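Local structure of S-adenosylmethionine:tRNA ribosyltransferase-isomerase (Thermus thermophilus, 1WDI) at residues G55-F60 with G201-F206; A68-R73 with V80-V85; E238-V243 with V274-G279. The protein probably transfers and isomerises the ribose of S-adenosylmethionine onto the 7-aminomethyl group of preQ1 in tRNA, giving epoxyqueuosine. All coordinates share one frame; numbering follows the deposited sequence.

Interaction 1: residues G55-F60 with G201-F206; sequences GDVLVF and GVELRF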
loop_
_atom_site.group_PDB
_atom_site.type_symbol
_atom_site.label_atom_id
_atom_site.label_comp_id
_atom_site.label_asym_id
_atom_site.label_seq_id
_atom_site.Cartn_x
_atom_site.Cartn_y
_atom_site.Cartn_z
ATOM N N GLY A 55 16.020 -10.185 -15.285
ATOM C CA GLY A 55 16.781 -10.233 -14.053
ATOM C C GLY A 55 16.294 -9.192 -13.065
ATOM O O GLY A 55 16.524 -9.330 -11.869
ATOM N N ASP A 56 15.638 -8.140 -13.556
ATOM C CA ASP A 56 15.102 -7.128 -12.654
ATOM C C ASP A 56 14.109 -7.843 -11.746
ATOM O O ASP A 56 13.426 -8.776 -12.172
ATOM C CB ASP A 56 14.346 -6.029 -13.411
ATOM C CG ASP A 56 15.261 -4.963 -13.987
ATOM O OD1 ASP A 56 16.419 -4.841 -13.539
ATOM O OD2 ASP A 56 14.801 -4.226 -14.881
ATOM N N VAL A 57 14.040 -7.418 -10.494
ATOM C CA VAL A 57 13.102 -8.011 -9.557
ATOM C C VAL A 57 12.067 -6.947 -9.218
ATOM O O VAL A 57 12.375 -5.945 -8.565
ATOM C CB VAL A 57 13.789 -8.470 -8.258
ATOM C CG1 VAL A 57 12.753 -9.070 -7.314
ATOM C CG2 VAL A 57 14.867 -9.490 -8.576
ATOM N N LEU A 58 10.844 -7.172 -9.680
ATOM C CA LEU A 58 9.741 -6.251 -9.448
ATOM C C LEU A 58 8.978 -6.741 -8.215
ATOM O O LEU A 58 8.435 -7.847 -8.205
ATOM C CB LEU A 58 8.839 -6.240 -10.684
ATOM C CG LEU A 58 7.994 -5.019 -11.055
ATOM C CD1 LEU A 58 8.837 -3.755 -11.037
ATOM C CD2 LEU A 58 7.407 -5.241 -12.446
ATOM N N VAL A 59 8.954 -5.916 -7.174
ATOM C CA VAL A 59 8.281 -6.269 -5.928
ATOM C C VAL A 59 7.015 -5.432 -5.720
ATOM O O VAL A 59 7.068 -4.196 -5.719
ATOM C CB VAL A 59 9.235 -6.075 -4.713
ATOM C CG1 VAL A 59 8.572 -6.560 -3.432
ATOM C CG2 VAL A 59 10.527 -6.839 -4.943
ATOM N N PHE A 60 5.889 -6.125 -5.548
ATOM C CA PHE A 60 4.584 -5.504 -5.335
ATOM C C PHE A 60 4.091 -5.815 -3.934
ATOM O O PHE A 60 4.669 -6.631 -3.215
ATOM C CB PHE A 60 3.508 -6.083 -6.267
ATOM C CG PHE A 60 3.842 -6.026 -7.728
ATOM C CD1 PHE A 60 4.758 -6.914 -8.285
ATOM C CD2 PHE A 60 3.191 -5.124 -8.558
ATOM C CE1 PHE A 60 5.014 -6.905 -9.658
ATOM C CE2 PHE A 60 3.445 -5.105 -9.938
ATOM C CZ PHE A 60 4.355 -5.998 -10.481
ATOM N N GLY A 201 11.535 -12.050 -18.710
ATOM C CA GLY A 201 12.373 -12.442 -17.589
ATOM C C GLY A 201 12.394 -11.538 -16.370
ATOM O O GLY A 201 13.336 -11.594 -15.585
ATOM N N VAL A 202 11.372 -10.707 -16.199
ATOM C CA VAL A 202 11.316 -9.829 -15.035
ATOM C C VAL A 202 10.627 -10.580 -13.906
ATOM O O VAL A 202 9.519 -11.084 -14.068
ATOM C CB VAL A 202 10.533 -8.522 -15.333
ATOM C CG1 VAL A 202 10.306 -7.737 -14.041
ATOM C CG2 VAL A 202 11.324 -7.667 -16.319
ATOM N N GLU A 203 11.294 -10.670 -12.764
ATOM C CA GLU A 203 10.714 -11.370 -11.633
ATOM C C GLU A 203 9.557 -10.565 -11.072
ATOM O O GLU A 203 9.619 -9.336 -11.000
ATOM C CB GLU A 203 11.765 -11.591 -10.543
ATOM C CG GLU A 203 12.890 -12.513 -10.949
ATOM C CD GLU A 203 13.779 -12.892 -9.784
ATOM O OE1 GLU A 203 13.254 -13.018 -8.658
ATOM O OE2 GLU A 203 14.995 -13.083 -9.995
ATOM N N LEU A 204 8.497 -11.264 -10.689
ATOM C CA LEU A 204 7.322 -10.625 -10.121
ATOM C C LEU A 204 7.177 -11.197 -8.714
ATOM O O LEU A 204 6.747 -12.338 -8.543
ATOM C CB LEU A 204 6.090 -10.947 -10.975
ATOM C CG LEU A 204 6.196 -10.579 -12.465
ATOM C CD1 LEU A 204 4.925 -11.009 -13.182
ATOM C CD2 LEU A 204 6.410 -9.072 -12.636
ATOM N N ARG A 205 7.559 -10.410 -7.712
ATOM C CA ARG A 205 7.503 -10.857 -6.319
ATOM C C ARG A 205 6.497 -10.049 -5.509
ATOM O O ARG A 205 6.380 -8.835 -5.692
ATOM C CB ARG A 205 8.887 -10.729 -5.682
ATOM C CG ARG A 205 10.002 -11.417 -6.451
ATOM C CD ARG A 205 9.870 -12.935 -6.414
ATOM N NE ARG A 205 11.003 -13.573 -7.073
ATOM C CZ ARG A 205 11.271 -14.871 -7.005
ATOM N NH1 ARG A 205 10.484 -15.676 -6.302
ATOM N NH2 ARG A 205 12.331 -15.359 -7.634
ATOM N N PHE A 206 5.786 -10.718 -4.601
ATOM C CA PHE A 206 4.780 -10.044 -3.789
ATOM C C PHE A 206 4.954 -10.184 -2.271
ATOM O O PHE A 206 5.052 -11.298 -1.743
ATOM C CB PHE A 206 3.377 -10.555 -4.152
ATOM C CG PHE A 206 3.002 -10.358 -5.602
ATOM C CD1 PHE A 206 3.590 -11.128 -6.604
ATOM C CD2 PHE A 206 2.048 -9.413 -5.960
ATOM C CE1 PHE A 206 3.231 -10.959 -7.941
ATOM C CE2 PHE A 206 1.680 -9.233 -7.296
ATOM C CZ PHE A 206 2.273 -10.009 -8.288
#
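Gly201 accepts a hydrogen bond from Gly55 N on its O (3.0 Å), the donor standing above the carbonyl plane. With positive phi, Gly201 is also the C' residue of a Schellman motif that ends helix 191-199. Val202 sets CG1 against Leu58 CB, and both side chains lean on Leu197 of that helix. Glu203 gives its N-H to Asp56 O (2.9 Å) and takes Leu58 N-H on its own O. Here begin the parallel strands 57-60 and 203-206, neighbours in the mixed sheet; strand 253-256 pairs with the other edge of 57-60. The extended Glu203 chain lays its carboxylate near Val57 CG2. OE1, in the guanidinium plane of Arg205, accepts NE on its anti lone pair and NH2 from above the carboxylate plane in a salt bridge; OE2 forms another with Arg251. Leu204 CD2 touches both Leu58 CD2 and the edge of the Phe60 ring, 3.9 Å from Phe60 CE1. Arg205 N bonds almost straight to Leu58 O (2.8 Å, 177° at the hydrogen), and Arg205 O receives Phe60 N; the Arg205 side chain passes CG by Val57 CG1 at 3.7 Å, and the bend at chi2 (-69°) then turns it back to Glu203. Phe206 and Phe60 form an offset stack, centroids 4.9 Å apart and planes at 14°, with Phe60 CD1 over one face of the Phe206 ring toward its rim; Phe189 meets Phe60 edge-to-face.

Interaction 2: residues A68-R73 with V80-V85; sequences ARLLAR and VEILLV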
loop_
_atom_site.group_PDB
_atom_site.type_symbol
_atom_site.label_atom_id
_atom_site.label_comp_id
_atom_site.label_asym_id
_atom_site.label_seq_id
_atom_site.Cartn_x
_atom_site.Cartn_y
_atom_site.Cartn_z
ATOM N N ALA A 68 -11.183 -9.748 12.730
ATOM C CA ALA A 68 -11.182 -9.458 14.159
ATOM C C ALA A 68 -12.000 -10.482 14.938
ATOM O O ALA A 68 -13.145 -10.770 14.594
ATOM C CB ALA A 68 -11.731 -8.063 14.406
ATOM N N ARG A 69 -11.398 -11.029 15.989
ATOM C CA ARG A 69 -12.057 -12.015 16.836
ATOM C C ARG A 69 -12.920 -11.270 17.848
ATOM O O ARG A 69 -12.404 -10.664 18.787
ATOM C CB ARG A 69 -11.012 -12.855 17.574
ATOM C CG ARG A 69 -11.562 -14.082 18.281
ATOM C CD ARG A 69 -12.046 -15.124 17.281
ATOM N NE ARG A 69 -12.316 -16.409 17.919
ATOM C CZ ARG A 69 -12.675 -17.508 17.265
ATOM N NH1 ARG A 69 -12.809 -17.481 15.945
ATOM N NH2 ARG A 69 -12.894 -18.637 17.928
ATOM N N LEU A 70 -14.233 -11.305 17.652
ATOM C CA LEU A 70 -15.141 -10.616 18.559
ATOM C C LEU A 70 -16.107 -11.569 19.251
ATOM O O LEU A 70 -16.568 -12.546 18.661
ATOM C CB LEU A 70 -15.926 -9.542 17.801
ATOM C CG LEU A 70 -15.104 -8.423 17.153
ATOM C CD1 LEU A 70 -16.038 -7.442 16.464
ATOM C CD2 LEU A 70 -14.271 -7.712 18.208
ATOM N N LEU A 71 -16.401 -11.276 20.513
ATOM C CA LEU A 71 -17.319 -12.090 21.300
ATOM C C LEU A 71 -18.547 -11.260 21.654
ATOM O O LEU A 71 -18.433 -10.187 22.250
ATOM C CB LEU A 71 -16.636 -12.587 22.582
ATOM C CG LEU A 71 -16.135 -11.558 23.603
ATOM C CD1 LEU A 71 -15.684 -12.281 24.862
ATOM C CD2 LEU A 71 -14.989 -10.741 23.019
ATOM N N ALA A 72 -19.719 -11.758 21.278
ATOM C CA ALA A 72 -20.961 -11.051 21.556
ATOM C C ALA A 72 -21.872 -11.840 22.493
ATOM O O ALA A 72 -21.427 -12.749 23.198
ATOM C CB ALA A 72 -21.689 -10.744 20.248
ATOM N N ARG A 73 -23.150 -11.474 22.495
ATOM C CA ARG A 73 -24.157 -12.119 23.330
ATOM C C ARG A 73 -25.503 -11.460 23.069
ATOM O O ARG A 73 -25.678 -10.275 23.351
ATOM C CB ARG A 73 -23.811 -11.961 24.816
ATOM C CG ARG A 73 -24.871 -12.519 25.758
ATOM C CD ARG A 73 -25.045 -11.646 26.993
ATOM N NE ARG A 73 -23.885 -11.677 27.877
ATOM C CZ ARG A 73 -23.739 -10.902 28.948
ATOM N NH1 ARG A 73 -24.681 -10.026 29.273
ATOM N NH2 ARG A 73 -22.652 -11.006 29.699
ATOM N N VAL A 80 -22.347 -15.702 20.639
ATOM C CA VAL A 80 -22.168 -15.651 19.193
ATOM C C VAL A 80 -20.846 -14.997 18.801
ATOM O O VAL A 80 -20.576 -13.849 19.158
ATOM C CB VAL A 80 -23.320 -14.881 18.511
ATOM C CG1 VAL A 80 -23.441 -13.489 19.104
ATOM C CG2 VAL A 80 -23.074 -14.803 17.012
ATOM N N GLU A 81 -20.023 -15.738 18.066
ATOM C CA GLU A 81 -18.735 -15.228 17.621
ATOM C C GLU A 81 -18.930 -14.256 16.469
ATOM O O GLU A 81 -19.877 -14.385 15.691
ATOM C CB GLU A 81 -17.830 -16.377 17.171
ATOM C CG GLU A 81 -17.383 -17.297 18.295
ATOM C CD GLU A 81 -16.453 -18.394 17.813
ATOM O OE1 GLU A 81 -15.425 -18.066 17.182
ATOM O OE2 GLU A 81 -16.746 -19.582 18.067
ATOM N N ILE A 82 -18.037 -13.280 16.365
ATOM C CA ILE A 82 -18.115 -12.296 15.298
ATOM C C ILE A 82 -16.746 -12.025 14.690
ATOM O O ILE A 82 -15.923 -11.324 15.276
ATOM C CB ILE A 82 -18.691 -10.956 15.802
ATOM C CG1 ILE A 82 -20.112 -11.163 16.334
ATOM C CG2 ILE A 82 -18.690 -9.934 14.669
ATOM C CD1 ILE A 82 -20.764 -9.897 16.852
ATOM N N LEU A 83 -16.507 -12.595 13.514
ATOM C CA LEU A 83 -15.246 -12.395 12.815
ATOM C C LEU A 83 -15.380 -11.201 11.885
ATOM O O LEU A 83 -15.737 -11.348 10.717
ATOM C CB LEU A 83 -14.872 -13.639 12.008
ATOM C CG LEU A 83 -14.385 -14.846 12.812
ATOM C CD1 LEU A 83 -14.137 -16.018 11.876
ATOM C CD2 LEU A 83 -13.112 -14.478 13.562
ATOM N N LEU A 84 -15.105 -10.016 12.419
ATOM C CA LEU A 84 -15.190 -8.788 11.644
ATOM C C LEU A 84 -14.102 -8.825 10.574
ATOM O O LEU A 84 -12.913 -8.800 10.892
ATOM C CB LEU A 84 -14.990 -7.582 12.566
ATOM C CG LEU A 84 -15.403 -6.211 12.033
ATOM C CD1 LEU A 84 -16.896 -6.206 11.744
ATOM C CD2 LEU A 84 -15.057 -5.140 13.054
ATOM N N VAL A 85 -14.510 -8.886 9.309
ATOM C CA VAL A 85 -13.554 -8.950 8.210
ATOM C C VAL A 85 -13.208 -7.609 7.565
ATOM O O VAL A 85 -12.046 -7.205 7.566
ATOM C CB VAL A 85 -14.039 -9.921 7.106
ATOM C CG1 VAL A 85 -14.139 -11.330 7.666
ATOM C CG2 VAL A 85 -15.383 -9.475 6.565
#
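Strands 68-73 and 80-84 run antiparallel, their axes 4.7 Å apart at closest and their directions 150° apart, with Ala68-Leu84 and Leu70-Ile82 as hydrogen-bonded pairs and Arg69-Leu83 and Leu71-Glu81 as non-hydrogen-bonded ones. Ala68 N reaches Leu84 O at 2.7 Å, and Ile82 N reaches Leu70 O at 2.8 Å; each pair also has the return bond, bent to about 135° at the hydrogen. Ala68, Leu70, Ala72, Val80, Ile82 and Leu84 share one face of the sheet. There Ala68 CB meets Leu84 CB, and Leu70 carries CD1 over to Leu84 CB at 4.0 Å while its CB packs on Ile82 CB at 3.7 Å. Further along, the straight Ile82 chain extends CD1 to Ala72 CB, 3.6 Å away. Ala72 CB also presses tightly on Val80 CG1. The other face is more polar: Arg69, bent at chi2 (68°), reaches diagonally to Glu81 on the partner strand, with OE1 over one face of the guanidinium, in a salt bridge whose geometry is doubtful because OE1 is placed too close. Leu83 CD2 lies at the guanidinium edge, 3.8 Å from Arg69 NH1, and also touches Arg69 CD. Strand 107-111 bonds by its backbone to Leu71 and Arg73, on the far edge of 68-73. The arrangement is a beta hairpin, formed by the outer end of the long strand 57-73 and the returning strand 79-84.

Interaction 3: residues E238-V243 with V274-G279; sequences EVAEAV and VVAGEG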
loop_
_atom_site.group_PDB
_atom_site.type_symbol
_atom_site.label_atom_id
_atom_site.label_comp_id
_atom_site.label_asym_id
_atom_site.label_seq_id
_atom_site.Cartn_x
_atom_site.Cartn_y
_atom_site.Cartn_z
ATOM N N GLU A 238 10.389 -16.753 0.143
ATOM C CA GLU A 238 10.860 -16.750 -1.243
ATOM C C GLU A 238 11.168 -15.334 -1.726
ATOM O O GLU A 238 12.067 -15.131 -2.541
ATOM C CB GLU A 238 9.812 -17.392 -2.168
ATOM C CG GLU A 238 8.514 -16.609 -2.268
ATOM C CD GLU A 238 7.401 -17.382 -2.962
ATOM O OE1 GLU A 238 7.517 -17.663 -4.179
ATOM O OE2 GLU A 238 6.403 -17.709 -2.282
ATOM N N VAL A 239 10.415 -14.357 -1.231
ATOM C CA VAL A 239 10.624 -12.965 -1.621
ATOM C C VAL A 239 11.904 -12.422 -0.997
ATOM O O VAL A 239 12.736 -11.823 -1.680
ATOM C CB VAL A 239 9.425 -12.075 -1.200
ATOM C CG1 VAL A 239 9.728 -10.611 -1.492
ATOM C CG2 VAL A 239 8.176 -12.510 -1.953
ATOM N N ALA A 240 12.068 -12.635 0.305
ATOM C CA ALA A 240 13.268 -12.166 0.987
ATOM C C ALA A 240 14.474 -12.801 0.304
ATOM O O ALA A 240 15.464 -12.133 0.015
ATOM C CB ALA A 240 13.233 -12.563 2.457
ATOM N N GLU A 241 14.376 -14.098 0.031
ATOM C CA GLU A 241 15.472 -14.809 -0.615
ATOM C C GLU A 241 15.768 -14.268 -2.018
ATOM O O GLU A 241 16.932 -14.120 -2.402
ATOM C CB GLU A 241 15.158 -16.311 -0.675
ATOM C CG GLU A 241 16.207 -17.141 -1.393
ATOM C CD GLU A 241 15.975 -18.629 -1.234
ATOM O OE1 GLU A 241 14.801 -19.052 -1.204
ATOM O OE2 GLU A 241 16.968 -19.382 -1.149
ATOM N N ALA A 242 14.720 -13.962 -2.774
ATOM C CA ALA A 242 14.891 -13.446 -4.134
ATOM C C ALA A 242 15.516 -12.047 -4.155
ATOM O O ALA A 242 16.322 -11.728 -5.034
ATOM C CB ALA A 242 13.546 -13.424 -4.859
ATOM N N VAL A 243 15.145 -11.216 -3.188
ATOM C CA VAL A 243 15.679 -9.860 -3.108
ATOM C C VAL A 243 17.157 -9.880 -2.727
ATOM O O VAL A 243 17.973 -9.167 -3.319
ATOM C CB VAL A 243 14.893 -9.009 -2.077
ATOM C CG1 VAL A 243 15.648 -7.730 -1.758
ATOM C CG2 VAL A 243 13.511 -8.672 -2.637
ATOM N N VAL A 274 17.465 -8.334 3.554
ATOM C CA VAL A 274 16.055 -8.299 3.933
ATOM C C VAL A 274 15.681 -9.611 4.621
ATOM O O VAL A 274 15.988 -10.688 4.107
ATOM C CB VAL A 274 15.152 -8.096 2.684
ATOM C CG1 VAL A 274 13.689 -8.353 3.033
ATOM C CG2 VAL A 274 15.327 -6.674 2.146
ATOM N N VAL A 275 15.024 -9.525 5.775
ATOM C CA VAL A 275 14.633 -10.734 6.499
ATOM C C VAL A 275 13.188 -11.130 6.236
ATOM O O VAL A 275 12.296 -10.280 6.146
ATOM C CB VAL A 275 14.831 -10.593 8.042
ATOM C CG1 VAL A 275 16.296 -10.346 8.361
ATOM C CG2 VAL A 275 13.977 -9.472 8.589
ATOM N N ALA A 276 12.969 -12.434 6.109
ATOM C CA ALA A 276 11.642 -12.981 5.868
ATOM C C ALA A 276 10.778 -12.883 7.112
ATOM O O ALA A 276 11.287 -12.838 8.232
ATOM C CB ALA A 276 11.752 -14.440 5.437
ATOM N N GLY A 277 9.466 -12.829 6.912
ATOM C CA GLY A 277 8.572 -12.776 8.047
ATOM C C GLY A 277 7.826 -11.484 8.289
ATOM O O GLY A 277 7.882 -10.534 7.500
ATOM N N GLU A 278 7.120 -11.466 9.411
ATOM C CA GLU A 278 6.323 -10.324 9.802
ATOM C C GLU A 278 7.200 -9.184 10.275
ATOM O O GLU A 278 8.336 -9.388 10.710
ATOM C CB GLU A 278 5.350 -10.714 10.915
ATOM C CG GLU A 278 4.311 -11.738 10.488
ATOM C CD GLU A 278 3.419 -12.166 11.635
ATOM O OE1 GLU A 278 3.943 -12.735 12.621
ATOM O OE2 GLU A 278 2.195 -11.928 11.551
ATOM N N GLY A 279 6.649 -7.984 10.178
ATOM C CA GLY A 279 7.360 -6.800 10.597
ATOM C C GLY A 279 6.385 -5.654 10.646
ATOM O O GLY A 279 5.208 -5.812 10.314
#
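Ala240 points its methyl at the backbone of segment 274-279, and this meeting of a small side chain with main-chain atoms is the first kind of contact. Its CB lies 3.7 Å from Val274 O and equally close to Ala276 N, so the methyl rests against the chain where it passes from Val274 through Val275 to Ala276. No hydrogen bond crosses between the segments. The second kind is apolar side-chain packing. Ala240 CB touches Ala276 CB at 3.8 Å and lies 4.3 Å from Val274 CG1, while one helical turn on, Val243 CG1 approaches Val274 CG2 at 4.1 Å. The two valines use different branches: in Val243 the touching methyl is anti to the backbone N (chi1 166°), whereas in Val274 it is the methyl beside its own N. Helix 237-248 is thus laid, by its Ala240 and Val243 side, against the connection that leads from strand 273-274 into strand 277-281, an antiparallel neighbour of strand 231-235 in the mixed sheet. Ile235, just before the helix, touches both Ala240 and Val274, and Val293 meets both valines. Polar ties run to residues beyond the two segments. Val274 N is hydrogen-bonded to Asn244 OD1, from the residue following Val243 in the helix, and Gly277 pairs through its backbone with Ile235.

Overall arrangement
Interactions 1 and 2 draw on the same long strand 57-73, but at opposite ends: their centres lie 38 Å apart. Interaction 1 is a partly buried parallel pairing, with aromatic and aliphatic packing on one face and an ion pair between two residues of one strand, Glu203 and Arg205, on the other. Interaction 2 is an antiparallel surface contact far from the chain's centre, its charged side chains more exposed. Interaction 3, mostly buried, has no hydrogen bonds across it and relies on alanine and valine methyls set against each other and against the backbone. It touches interaction 1 directly: Ala242 packs on Glu203 and Arg205, and Val239 CG2 lies 3.4 Å from Phe206 O.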